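Local coordinates for universal stress protein (Archaeoglobus fulgidus, PDB 6HCD) that is of unknown function but belongs to the universal stress protein A family, whose members are associated with stress responses, at residues A[28-33]-A[57-62]; A[48-53]-A[88-93]; A[79-84]-A[94-99]; A[104-109]-A[137-142]; A[115-120]-A[147-152]. All coordinates share one frame; numbering follows the deposited sequence.

In the fold
The five contacts follow one alpha/beta fold whose mostly parallel sheet has helices packed against it. Interaction 1 joins neighbouring strands 27-30 and 56-62 about 3 Å from the centre of the chain. Interaction 3, its centre about 7 Å from that of interaction 1, brings helix 70-89 against strand 94-100, the next strand in the sheet. Interaction 2 joins the C-terminal ends of helices 36-52 and 70-89 at the surface and crosses interactions 1 and 3 along the chain. Interactions 4 and 5 also alternate in sequence; they bind helix 138-146 and strand 151-154 to the fold. Interactions 2 and 4 have centres about 25 Å apart; both, like interaction 5, reach the second subunit.

Interaction 1: A[28-33]-A[57-62]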
# COMPACT_ATOMS: atom_id res chain seq x y z
N VAL A 28 5.81 10.03 -1.72
CA VAL A 28 6.56 10.09 -0.46
C VAL A 28 7.04 8.68 -0.13
O VAL A 28 6.24 7.75 -0.17
CB VAL A 28 5.70 10.66 0.68
CG1 VAL A 28 6.32 10.45 2.05
CG2 VAL A 28 5.38 12.12 0.45
N VAL A 29 8.33 8.54 0.17
CA VAL A 29 8.88 7.26 0.53
C VAL A 29 9.55 7.41 1.91
O VAL A 29 10.32 8.33 2.13
CB VAL A 29 9.82 6.71 -0.55
CG1 VAL A 29 10.96 7.65 -0.88
CG2 VAL A 29 10.33 5.34 -0.17
N ALA A 30 9.16 6.55 2.85
CA ALA A 30 9.73 6.52 4.18
C ALA A 30 10.82 5.44 4.22
O ALA A 30 10.56 4.30 3.89
CB ALA A 30 8.64 6.25 5.19
N VAL A 31 12.02 5.82 4.65
CA VAL A 31 13.15 4.88 4.73
C VAL A 31 13.72 4.92 6.15
O VAL A 31 13.90 6.00 6.72
CB VAL A 31 14.23 5.18 3.68
CG1 VAL A 31 13.71 4.94 2.27
CG2 VAL A 31 14.77 6.59 3.81
N ASP A 32 14.01 3.73 6.71
CA ASP A 32 14.58 3.64 8.05
C ASP A 32 16.11 3.74 7.94
O ASP A 32 16.70 4.71 8.37
CB ASP A 32 14.11 2.37 8.76
CG ASP A 32 14.60 2.24 10.20
OD1 ASP A 32 14.88 3.29 10.82
OD2 ASP A 32 14.75 1.09 10.66
N LYS A 33 16.73 2.74 7.32
CA LYS A 33 18.17 2.58 7.29
C LYS A 33 18.59 2.15 5.89
O LYS A 33 17.77 1.90 5.02
CB LYS A 33 18.62 1.56 8.35
CG LYS A 33 17.91 0.21 8.31
CD LYS A 33 18.28 -0.72 9.44
CE LYS A 33 18.17 -2.19 9.07
NZ LYS A 33 18.49 -3.07 10.22
N TYR A 57 9.80 12.39 -2.67
CA TYR A 57 10.26 12.97 -1.42
C TYR A 57 10.60 11.83 -0.46
O TYR A 57 9.72 11.09 -0.06
CB TYR A 57 9.19 13.86 -0.79
CG TYR A 57 8.90 15.16 -1.49
CD1 TYR A 57 9.48 15.51 -2.70
CD2 TYR A 57 7.97 16.04 -0.94
CE1 TYR A 57 9.18 16.70 -3.34
CE2 TYR A 57 7.65 17.24 -1.56
CZ TYR A 57 8.26 17.57 -2.76
OH TYR A 57 7.96 18.74 -3.37
N VAL A 58 11.89 11.70 -0.12
CA VAL A 58 12.35 10.66 0.76
C VAL A 58 12.38 11.24 2.18
O VAL A 58 13.04 12.26 2.41
CB VAL A 58 13.74 10.14 0.36
CG1 VAL A 58 14.13 8.96 1.20
CG2 VAL A 58 13.84 9.78 -1.10
N VAL A 59 11.71 10.56 3.12
CA VAL A 59 11.60 11.08 4.48
C VAL A 59 12.18 10.07 5.48
O VAL A 59 12.09 8.84 5.29
CB VAL A 59 10.16 11.43 4.86
CG1 VAL A 59 9.62 12.48 3.91
CG2 VAL A 59 9.25 10.21 4.89
N HIS A 60 12.76 10.63 6.54
CA HIS A 60 13.11 9.90 7.74
C HIS A 60 12.81 10.81 8.95
O HIS A 60 13.16 11.97 8.91
CB HIS A 60 14.57 9.46 7.74
CG HIS A 60 14.90 8.61 8.92
ND1 HIS A 60 14.77 7.24 8.90
CD2 HIS A 60 15.33 8.94 10.16
CE1 HIS A 60 15.12 6.75 10.08
NE2 HIS A 60 15.46 7.77 10.87
N SER A 61 12.20 10.24 9.99
CA SER A 61 11.68 10.96 11.14
C SER A 61 12.50 10.63 12.40
O SER A 61 12.72 9.46 12.69
CB SER A 61 10.23 10.62 11.35
OG SER A 61 9.76 11.15 12.59
N LEU A 62 12.91 11.67 13.15
CA LEU A 62 13.47 11.56 14.51
C LEU A 62 12.73 12.52 15.44
O LEU A 62 12.29 13.58 15.00
CB LEU A 62 14.96 11.93 14.49
CG LEU A 62 15.84 11.15 13.52
CD1 LEU A 62 17.14 11.86 13.33
CD2 LEU A 62 16.03 9.73 14.01
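His60 ND1 donates to Val31 O at 2.7 Å, with a nearly straight N-H...O angle of 172°; the acceptor lies in the imidazole plane and the donor in the plane of the carbonyl. With CG anti to the backbone N (chi1 -175°), the ring swings back to the chain leaving strand 27-30. Its CE1 also sits 3.5 Å from Asp32 OD1, and carboxylate and ring are nearly coplanar. An alanine at His60 would probably leave Val31 O without this donor and the chain at Val31 and Asp32 freer to shift. Behind the ring, three backbone bonds set the register: Val29 N to Tyr57 O (2.9 Å), Val59 N to Val29 O (2.8 Å) and Val31 N to Val59 O (3.1 Å). These bonds, of parallel pairing, belong to the beta-alpha-beta unit of strand 27-30, helix 36-52 and strand 56-62, in the middle of the sheet. On one face, Val29 and Val58 lie side by side, CG1 of the former 3.6 Å from CG2 of the latter, while Val58 CG1 reaches Val31 CG2 at 3.6 Å. Helix 36-52 covers Val29 and Val31, and helix 70-89 covers Val58. On the other face, Val59 CG2 approaches Ala30 CB and Val28 CG1, with Phe112 of helix 105-115 on Val28 and Val59, and Ile109 on Ala30. Further out, Ser61 OG bonds to Asp108 OD2, and Ser61 N meets an unidentified bound ligand.

Interaction 2: A[48-53]-A[88-93]; sequences EARLRG and RKEGAE
Ala49 CB and Ala92 CB meet at 4.1 Å, and these two small methyl groups let the end of helix 36-52 come close to the chain leaving helix 70-89. Arg50 CG rests beside the same alanine methyl and lies 3.6 Å from Gly91 O, so the aliphatic part of the arginine runs along the backbone of the turn. That turn is a Schellman motif: Gly91 is its C-prime residue, and Gly91 N bonds back to Arg88 O. Gly91 has no side chain; its positive phi favours glycine, and the space a CB would take lies close to Arg50 CD. On the solvent side one short bond is joined by looser, water-mediated pairing. Arg50 bends at chi3 (-33°) and brings NH1 to Glu90 O at 2.7 Å, in the carbonyl plane but with an N-H...O angle of 145° and the acceptor tilted from the guanidinium plane. The direct ion pair is long, NH1 to Glu90 OE1 being 3.9 Å; a water bridges the two, accepting from NH1 and donating to OE1, each at 2.8 Å. Lys89 NZ holds the other carboxylate oxygen, OE2, at 3.0 Å. Paired with Lys89 and, at longer range, with Arg50, the Glu90 carboxylate is likely to remain ionised, while the arginine's short hydrogen bond goes to a neutral carbonyl.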
# COMPACT_ATOMS: atom_id res chain seq x y z
N GLU A 48 7.00 4.37 -9.69
CA GLU A 48 5.74 5.11 -9.55
C GLU A 48 5.93 6.56 -10.03
O GLU A 48 5.10 7.11 -10.75
CB GLU A 48 5.28 5.09 -8.09
CG GLU A 48 4.63 3.80 -7.66
CD GLU A 48 3.17 3.66 -8.04
OE1 GLU A 48 2.59 4.65 -8.48
OE2 GLU A 48 2.63 2.55 -7.93
N ALA A 49 7.04 7.18 -9.61
CA ALA A 49 7.34 8.58 -9.90
C ALA A 49 7.60 8.77 -11.40
O ALA A 49 7.12 9.74 -11.98
CB ALA A 49 8.54 9.01 -9.08
N ARG A 50 8.38 7.86 -12.01
CA ARG A 50 8.68 7.89 -13.45
C ARG A 50 7.38 7.79 -14.27
O ARG A 50 7.22 8.50 -15.25
CB ARG A 50 9.57 6.72 -13.87
CG ARG A 50 11.05 6.91 -13.55
CD ARG A 50 11.91 5.85 -14.23
NE ARG A 50 11.29 4.54 -14.38
CZ ARG A 50 11.56 3.47 -13.62
NH1 ARG A 50 12.45 3.56 -12.63
NH2 ARG A 50 10.97 2.32 -13.90
N LEU A 51 6.50 6.87 -13.89
CA LEU A 51 5.23 6.66 -14.59
C LEU A 51 4.36 7.91 -14.51
O LEU A 51 3.73 8.27 -15.50
CB LEU A 51 4.50 5.46 -13.98
CG LEU A 51 5.11 4.09 -14.26
CD1 LEU A 51 4.44 3.03 -13.41
CD2 LEU A 51 5.00 3.75 -15.74
N ARG A 52 4.34 8.58 -13.35
CA ARG A 52 3.42 9.68 -13.08
C ARG A 52 4.04 11.03 -13.44
O ARG A 52 3.32 12.01 -13.57
CB ARG A 52 2.98 9.65 -11.62
CG ARG A 52 2.16 8.43 -11.24
CD ARG A 52 2.10 8.23 -9.74
NE ARG A 52 1.44 7.00 -9.35
CZ ARG A 52 0.13 6.84 -9.24
NH1 ARG A 52 -0.69 7.83 -9.54
NH2 ARG A 52 -0.35 5.69 -8.80
N GLY A 53 5.37 11.08 -13.60
CA GLY A 53 6.11 12.32 -13.86
C GLY A 53 6.10 13.27 -12.68
O GLY A 53 5.89 14.48 -12.84
N ARG A 88 17.56 8.72 -8.23
CA ARG A 88 18.12 9.35 -9.43
C ARG A 88 18.68 8.28 -10.38
O ARG A 88 18.47 8.36 -11.59
CB ARG A 88 19.19 10.38 -9.03
CG ARG A 88 18.63 11.63 -8.37
CD ARG A 88 19.77 12.48 -7.83
NE ARG A 88 19.35 13.65 -7.09
CZ ARG A 88 20.20 14.48 -6.52
NH1 ARG A 88 19.76 15.39 -5.67
NH2 ARG A 88 21.50 14.39 -6.78
N LYS A 89 19.38 7.28 -9.83
CA LYS A 89 19.89 6.17 -10.63
C LYS A 89 18.74 5.44 -11.34
O LYS A 89 18.91 4.95 -12.45
CB LYS A 89 20.70 5.21 -9.74
CG LYS A 89 21.37 4.04 -10.47
CD LYS A 89 20.63 2.72 -10.30
CE LYS A 89 21.00 1.98 -9.04
NZ LYS A 89 19.89 1.09 -8.60
N GLU A 90 17.56 5.38 -10.71
CA GLU A 90 16.37 4.74 -11.29
C GLU A 90 15.60 5.70 -12.23
O GLU A 90 14.49 5.38 -12.66
CB GLU A 90 15.46 4.22 -10.18
CG GLU A 90 16.07 3.05 -9.42
CD GLU A 90 16.23 1.78 -10.24
OE1 GLU A 90 15.27 1.43 -10.94
OE2 GLU A 90 17.31 1.15 -10.18
N GLY A 91 16.17 6.87 -12.50
CA GLY A 91 15.65 7.78 -13.52
C GLY A 91 14.51 8.67 -13.05
O GLY A 91 13.77 9.20 -13.87
N ALA A 92 14.39 8.88 -11.74
CA ALA A 92 13.37 9.78 -11.16
C ALA A 92 14.07 10.94 -10.44
O ALA A 92 15.25 10.89 -10.12
CB ALA A 92 12.46 9.01 -10.23
N GLU A 93 13.30 12.00 -10.19
CA GLU A 93 13.74 13.16 -9.43
C GLU A 93 13.46 12.88 -7.96
O GLU A 93 12.35 12.45 -7.62
CB GLU A 93 13.01 14.40 -9.95
CG GLU A 93 13.40 15.70 -9.26
CD GLU A 93 12.49 16.87 -9.60
OE1 GLU A 93 12.41 17.81 -8.79
OE2 GLU A 93 11.89 16.86 -10.70
O HOH W 1 12.48 1.77 -10.53

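Interaction 3: A[79-84]-A[94-99]; sequences TLSWAV and GEEHLL
Leu80, Val84 and Glu96 carry the packing of helix 70-89 on strand 94-100, the helix and second strand of a beta-alpha-beta unit that starts at strand 56-62. The short axes run nearly antiparallel (165°) and approach to 7.9 Å. Leu80 has CG anti to its carbonyl carbon (chi1 -70°) and an extended chi2, which delivers CD1 to Leu98, 3.6 Å from its N and 3.7 Å from its CB. One helical turn on, Val84 divides its methyls: CG1 faces Gly94 O at 3.7 Å, while CG2 presses on Glu96 CG at 3.5 Å, the two side chains crossing at about a right angle. Gly94 has no CB, which would have lain close to Val84 CG1. Glu96 points toward the helix and, extended beyond CG (chi2 177°), lays its methylenes between Leu80 and Val84 before its carboxylate reaches Ser81. There OE2 lies 3.5 Å from Ser81 CA, and OE1 has a long, weak ion pair with Lys77. Replacing Glu96 by an alanine would probably open a gap beside Val84 CG2 and deprive Lys77 of that distant charge. Leu80 and Ala83 also touch Val58 of the neighbouring strand. Away from the helix, the His97 ring meets those of Tyr57 and Phe112, and its NE2 donates in the ring plane to the anti lone pair of Glu95 OE1 at 2.8 Å.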
# COMPACT_ATOMS: atom_id res chain seq x y z
N THR A 79 21.44 8.19 5.23
CA THR A 79 20.42 7.31 4.65
C THR A 79 19.64 8.07 3.57
O THR A 79 19.39 7.53 2.50
CB THR A 79 19.48 6.78 5.74
OG1 THR A 79 20.27 6.01 6.63
CG2 THR A 79 18.32 5.97 5.19
N LEU A 80 19.26 9.32 3.84
CA LEU A 80 18.45 10.10 2.89
C LEU A 80 19.27 10.45 1.64
O LEU A 80 18.74 10.44 0.53
CB LEU A 80 17.97 11.38 3.58
CG LEU A 80 16.91 11.18 4.66
CD1 LEU A 80 16.58 12.48 5.32
CD2 LEU A 80 15.68 10.54 4.09
N SER A 81 20.54 10.78 1.84
CA SER A 81 21.44 11.10 0.73
C SER A 81 21.59 9.87 -0.18
O SER A 81 21.53 9.95 -1.40
CB SER A 81 22.76 11.61 1.26
OG SER A 81 23.67 11.78 0.19
N TRP A 82 21.82 8.72 0.44
CA TRP A 82 21.91 7.43 -0.25
C TRP A 82 20.59 7.15 -0.99
O TRP A 82 20.58 6.77 -2.15
CB TRP A 82 22.24 6.35 0.77
CG TRP A 82 22.05 4.95 0.29
CD1 TRP A 82 22.94 4.19 -0.41
CD2 TRP A 82 20.92 4.09 0.56
NE1 TRP A 82 22.44 2.94 -0.61
CE2 TRP A 82 21.20 2.85 -0.05
CE3 TRP A 82 19.70 4.27 1.22
CZ2 TRP A 82 20.29 1.78 -0.00
CZ3 TRP A 82 18.80 3.23 1.24
CH2 TRP A 82 19.08 2.01 0.62
N ALA A 83 19.47 7.33 -0.30
CA ALA A 83 18.16 7.02 -0.87
C ALA A 83 17.91 7.87 -2.13
O ALA A 83 17.42 7.35 -3.11
CB ALA A 83 17.09 7.22 0.17
N VAL A 84 18.21 9.17 -2.08
CA VAL A 84 18.01 10.06 -3.22
C VAL A 84 18.90 9.63 -4.40
O VAL A 84 18.49 9.71 -5.56
CB VAL A 84 18.22 11.54 -2.82
CG1 VAL A 84 18.48 12.44 -4.04
CG2 VAL A 84 17.05 12.06 -1.97
N GLY A 94 14.45 13.11 -7.09
CA GLY A 94 14.32 12.87 -5.64
C GLY A 94 14.80 14.04 -4.79
O GLY A 94 15.73 14.73 -5.16
N GLU A 95 14.14 14.27 -3.65
CA GLU A 95 14.50 15.26 -2.64
C GLU A 95 14.55 14.61 -1.25
O GLU A 95 13.69 13.80 -0.93
CB GLU A 95 13.44 16.36 -2.49
CG GLU A 95 13.17 17.16 -3.74
CD GLU A 95 12.15 18.26 -3.52
OE1 GLU A 95 11.73 18.49 -2.35
OE2 GLU A 95 11.76 18.89 -4.53
N GLU A 96 15.53 15.01 -0.44
CA GLU A 96 15.63 14.58 0.96
C GLU A 96 14.78 15.49 1.85
O GLU A 96 14.85 16.71 1.71
CB GLU A 96 17.05 14.76 1.50
CG GLU A 96 18.14 14.15 0.64
CD GLU A 96 19.52 14.42 1.17
OE1 GLU A 96 19.67 14.67 2.39
OE2 GLU A 96 20.46 14.39 0.36
N HIS A 97 14.07 14.89 2.80
CA HIS A 97 13.31 15.60 3.81
C HIS A 97 13.49 14.93 5.17
O HIS A 97 12.77 13.98 5.53
CB HIS A 97 11.83 15.67 3.40
CG HIS A 97 11.60 16.52 2.20
ND1 HIS A 97 11.28 17.86 2.31
CD2 HIS A 97 11.66 16.25 0.88
CE1 HIS A 97 11.13 18.37 1.10
NE2 HIS A 97 11.39 17.40 0.20
N LEU A 98 14.49 15.38 5.92
CA LEU A 98 14.69 14.93 7.29
C LEU A 98 13.65 15.62 8.16
O LEU A 98 13.50 16.83 8.05
CB LEU A 98 16.11 15.29 7.75
CG LEU A 98 16.46 14.90 9.19
CD1 LEU A 98 16.47 13.40 9.35
CD2 LEU A 98 17.79 15.51 9.60
N LEU A 99 12.95 14.85 8.99
CA LEU A 99 11.90 15.39 9.86
C LEU A 99 12.32 15.22 11.33
O LEU A 99 12.39 14.11 11.85
CB LEU A 99 10.57 14.68 9.59
CG LEU A 99 10.09 14.68 8.14
CD1 LEU A 99 8.83 13.85 7.99
CD2 LEU A 99 9.86 16.10 7.63

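Interaction 4: A[104-109]-A[137-142]; sequences EPPDDI and GSVARD
Pro106 and Asp142 lie side by side and point the same way, with Pro106 CB 3.6 Å from Asp142 CB, where helix 105-115 meets helix 138-146. This is a helix-helix contact of the alpha/beta fold, near the N-terminal ends of both helices; their short axes cross at -44° and approach to 8.7 Å. The CB edge of the puckered proline ring therefore meets the methylene of the aspartate, while the carboxylate turns away, to Arg141. Val139 forms the second point of contact. Its CG1, anti to the backbone N (chi1 175°), enters between two residues one turn apart, 4.1 Å from Pro105 CB and equally far from Ile109 CD1. Ile109 and Val139 cross at about a right angle, so the methyl at the end of one chain meets a branch of the other. Pro106 CB also faces Val139 O at 4.0 Å, a van der Waals contact with the helix backbone. On the inner side, Ile109 touches Ile121 and Ala140 touches Ile125, both of strand 120-128, so the paired helices rest on the sheet. Lys146 reaches back to Asp107, and Arg141 NH2 bonds to Leu134 O of the second subunit. In a salt bridge, Arg141 NH1 donates to Asp142 OD1 at 3.2 Å, with the oxygen in the guanidinium plane.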
# COMPACT_ATOMS: atom_id res chain seq x y z
N GLU A 104 6.27 11.12 16.87
CA GLU A 104 6.61 9.72 16.62
C GLU A 104 6.67 9.52 15.11
O GLU A 104 5.90 10.14 14.37
CB GLU A 104 5.57 8.79 17.25
CG GLU A 104 5.41 8.93 18.75
CD GLU A 104 6.58 8.46 19.59
OE1 GLU A 104 7.48 7.77 19.05
OE2 GLU A 104 6.60 8.79 20.80
N PRO A 105 7.56 8.64 14.59
CA PRO A 105 7.70 8.45 13.14
C PRO A 105 6.42 8.26 12.34
O PRO A 105 6.24 8.92 11.32
CB PRO A 105 8.64 7.24 13.04
CG PRO A 105 9.47 7.33 14.30
CD PRO A 105 8.50 7.82 15.36
N PRO A 106 5.47 7.38 12.73
CA PRO A 106 4.27 7.16 11.93
C PRO A 106 3.44 8.45 11.77
O PRO A 106 3.01 8.76 10.67
CB PRO A 106 3.46 6.08 12.69
CG PRO A 106 4.43 5.51 13.70
CD PRO A 106 5.47 6.56 13.96
N ASP A 107 3.21 9.16 12.87
CA ASP A 107 2.44 10.43 12.82
C ASP A 107 3.16 11.45 11.94
O ASP A 107 2.54 12.21 11.20
CB ASP A 107 2.25 11.04 14.21
CG ASP A 107 1.36 10.24 15.12
OD1 ASP A 107 0.23 9.95 14.72
OD2 ASP A 107 1.80 9.92 16.23
N ASP A 108 4.50 11.47 12.05
CA ASP A 108 5.33 12.40 11.33
C ASP A 108 5.21 12.15 9.82
O ASP A 108 5.05 13.10 9.04
CB ASP A 108 6.79 12.26 11.78
CG ASP A 108 7.56 13.56 11.81
OD1 ASP A 108 6.97 14.60 11.55
OD2 ASP A 108 8.76 13.51 12.13
N ILE A 109 5.31 10.88 9.41
CA ILE A 109 5.25 10.48 8.00
C ILE A 109 3.86 10.81 7.45
O ILE A 109 3.73 11.35 6.36
CB ILE A 109 5.61 8.98 7.87
CG1 ILE A 109 7.10 8.73 8.16
CG2 ILE A 109 5.22 8.44 6.51
CD1 ILE A 109 7.42 7.32 8.58
N GLY A 137 6.10 -4.56 11.45
CA GLY A 137 7.03 -3.53 11.95
C GLY A 137 6.25 -2.33 12.48
O GLY A 137 5.24 -1.97 11.88
N SER A 138 6.65 -1.80 13.64
CA SER A 138 5.73 -0.95 14.44
C SER A 138 5.41 0.34 13.67
O SER A 138 4.27 0.80 13.69
CB SER A 138 6.28 -0.66 15.82
OG SER A 138 7.51 0.04 15.73
N VAL A 139 6.40 0.87 12.95
CA VAL A 139 6.23 2.14 12.21
C VAL A 139 5.26 1.93 11.04
O VAL A 139 4.28 2.64 10.91
CB VAL A 139 7.58 2.73 11.77
CG1 VAL A 139 7.41 3.97 10.90
CG2 VAL A 139 8.48 3.03 12.96
N ALA A 140 5.53 0.91 10.22
CA ALA A 140 4.72 0.62 9.03
C ALA A 140 3.27 0.35 9.43
O ALA A 140 2.35 0.81 8.78
CB ALA A 140 5.30 -0.56 8.29
N ARG A 141 3.07 -0.43 10.50
CA ARG A 141 1.75 -0.78 10.98
C ARG A 141 0.91 0.48 11.20
O ARG A 141 -0.21 0.60 10.73
CB ARG A 141 1.88 -1.58 12.28
CG ARG A 141 0.55 -1.92 12.94
CD ARG A 141 0.73 -2.27 14.42
NE ARG A 141 -0.45 -2.95 14.92
CZ ARG A 141 -1.61 -2.35 15.18
NH1 ARG A 141 -1.68 -1.03 15.19
NH2 ARG A 141 -2.69 -3.08 15.41
N ASP A 142 1.47 1.44 11.94
CA ASP A 142 0.72 2.63 12.33
C ASP A 142 0.59 3.60 11.14
O ASP A 142 -0.40 4.30 11.04
CB ASP A 142 1.34 3.28 13.56
CG ASP A 142 0.99 2.59 14.87
OD1 ASP A 142 0.26 1.55 14.85
OD2 ASP A 142 1.46 3.08 15.90

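Interaction 5: A[115-120]-A[147-152]; sequences EVDAIA and ANKPVI
Residues 117-120 and 149-152 run in nearly the same direction, 24° apart, and come closest at Ala120 and Pro150, whose CA atoms are 4.8 Å apart; Ala120 CA also makes a CA-H...O contact of 3.4 Å with Pro150 O. The ring of Pro150 meets the carbonyl oxygen of Ile119, its CD 3.4 Å from Ile119 O. Next to it, Ala120 CB meets Pro150 CB and, at 3.9 Å, the CD1 end of Ile152. This is where strands 120-128 and 151-154 begin to pair in parallel: Pro150 and Ile152 bond through their backbones to Ile121, and the sheet continues into the second subunit, whose strand pairs antiparallel with Val151 and Ile152. At the other end, Lys149 bends at chi2 (-58°) and again at chi4, which lays its methylenes along the loop with CD 3.2 Å from Ala118 O. The ammonium has its salt bridge with Asp114; Asp117 OD1 is 4.3 Å from NZ, beyond direct pairing. A water accepts from NZ at 2.9 Å and donates only weakly to Asp117 OD1. Asp117 itself, with positive phi, closes helix 105-115 in a Schellman motif, and its side chain crosses that of Lys149 at about a right angle, OD1 lying near CE.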
# COMPACT_ATOMS: atom_id res chain seq x y z
N GLU A 115 0.73 17.20 4.29
CA GLU A 115 1.25 18.56 4.12
C GLU A 115 1.69 18.79 2.67
O GLU A 115 1.54 19.89 2.17
CB GLU A 115 2.41 18.82 5.09
CG GLU A 115 1.95 18.97 6.53
CD GLU A 115 2.96 18.59 7.60
OE1 GLU A 115 4.14 18.43 7.27
OE2 GLU A 115 2.56 18.45 8.76
N VAL A 116 2.24 17.77 2.00
CA VAL A 116 2.76 17.92 0.64
C VAL A 116 1.75 17.38 -0.39
O VAL A 116 2.06 17.34 -1.58
CB VAL A 116 4.14 17.27 0.45
CG1 VAL A 116 5.14 17.83 1.44
CG2 VAL A 116 4.08 15.75 0.53
N ASP A 117 0.56 16.98 0.06
CA ASP A 117 -0.51 16.46 -0.79
C ASP A 117 0.02 15.29 -1.66
O ASP A 117 -0.15 15.29 -2.88
CB ASP A 117 -1.12 17.56 -1.66
CG ASP A 117 -2.44 17.19 -2.31
OD1 ASP A 117 -3.14 16.31 -1.79
OD2 ASP A 117 -2.77 17.78 -3.35
N ALA A 118 0.65 14.31 -1.00
CA ALA A 118 1.31 13.19 -1.67
C ALA A 118 0.28 12.35 -2.43
O ALA A 118 -0.88 12.20 -1.98
CB ALA A 118 2.04 12.33 -0.64
N ILE A 119 0.71 11.79 -3.56
CA ILE A 119 -0.12 10.84 -4.33
C ILE A 119 -0.24 9.54 -3.52
O ILE A 119 -1.30 8.90 -3.47
CB ILE A 119 0.48 10.58 -5.72
CG1 ILE A 119 0.46 11.83 -6.60
CG2 ILE A 119 -0.24 9.42 -6.40
CD1 ILE A 119 1.14 11.67 -7.94
N ALA A 120 0.89 9.14 -2.91
CA ALA A 120 0.94 7.93 -2.10
C ALA A 120 2.17 7.98 -1.20
O ALA A 120 3.11 8.77 -1.45
CB ALA A 120 0.97 6.70 -2.99
N ALA A 147 -2.70 6.76 7.98
CA ALA A 147 -2.52 7.62 6.80
C ALA A 147 -3.87 8.04 6.22
O ALA A 147 -4.80 7.26 6.22
CB ALA A 147 -1.69 6.92 5.77
N ASN A 148 -3.92 9.26 5.69
CA ASN A 148 -5.05 9.69 4.84
C ASN A 148 -4.77 9.35 3.37
O ASN A 148 -5.70 9.06 2.63
CB ASN A 148 -5.40 11.15 5.13
CG ASN A 148 -5.82 11.30 6.57
OD1 ASN A 148 -6.75 10.62 7.03
ND2 ASN A 148 -5.14 12.17 7.30
N LYS A 149 -3.49 9.21 3.04
CA LYS A 149 -3.09 8.99 1.66
C LYS A 149 -3.02 7.49 1.40
O LYS A 149 -2.93 6.70 2.34
CB LYS A 149 -1.76 9.68 1.40
CG LYS A 149 -1.81 11.19 1.48
CD LYS A 149 -2.80 11.84 0.52
CE LYS A 149 -2.79 13.35 0.59
NZ LYS A 149 -3.66 13.86 1.67
N PRO A 150 -3.07 7.04 0.13
CA PRO A 150 -2.78 5.64 -0.19
C PRO A 150 -1.41 5.23 0.36
O PRO A 150 -0.48 6.04 0.32
CB PRO A 150 -2.77 5.64 -1.72
CG PRO A 150 -3.72 6.77 -2.09
CD PRO A 150 -3.41 7.85 -1.06
N VAL A 151 -1.30 3.99 0.89
CA VAL A 151 -0.00 3.47 1.37
C VAL A 151 0.34 2.22 0.57
O VAL A 151 -0.43 1.26 0.53
CB VAL A 151 -0.01 3.19 2.89
CG1 VAL A 151 1.34 2.64 3.37
CG2 VAL A 151 -0.42 4.41 3.68
N ILE A 152 1.51 2.26 -0.07
CA ILE A 152 2.03 1.16 -0.85
C ILE A 152 3.07 0.44 0.02
O ILE A 152 4.08 1.02 0.44
CB ILE A 152 2.63 1.68 -2.17
CG1 ILE A 152 1.59 2.48 -2.97
CG2 ILE A 152 3.24 0.55 -2.97
CD1 ILE A 152 2.14 3.15 -4.21
O HOH W 2 -3.14 16.68 1.64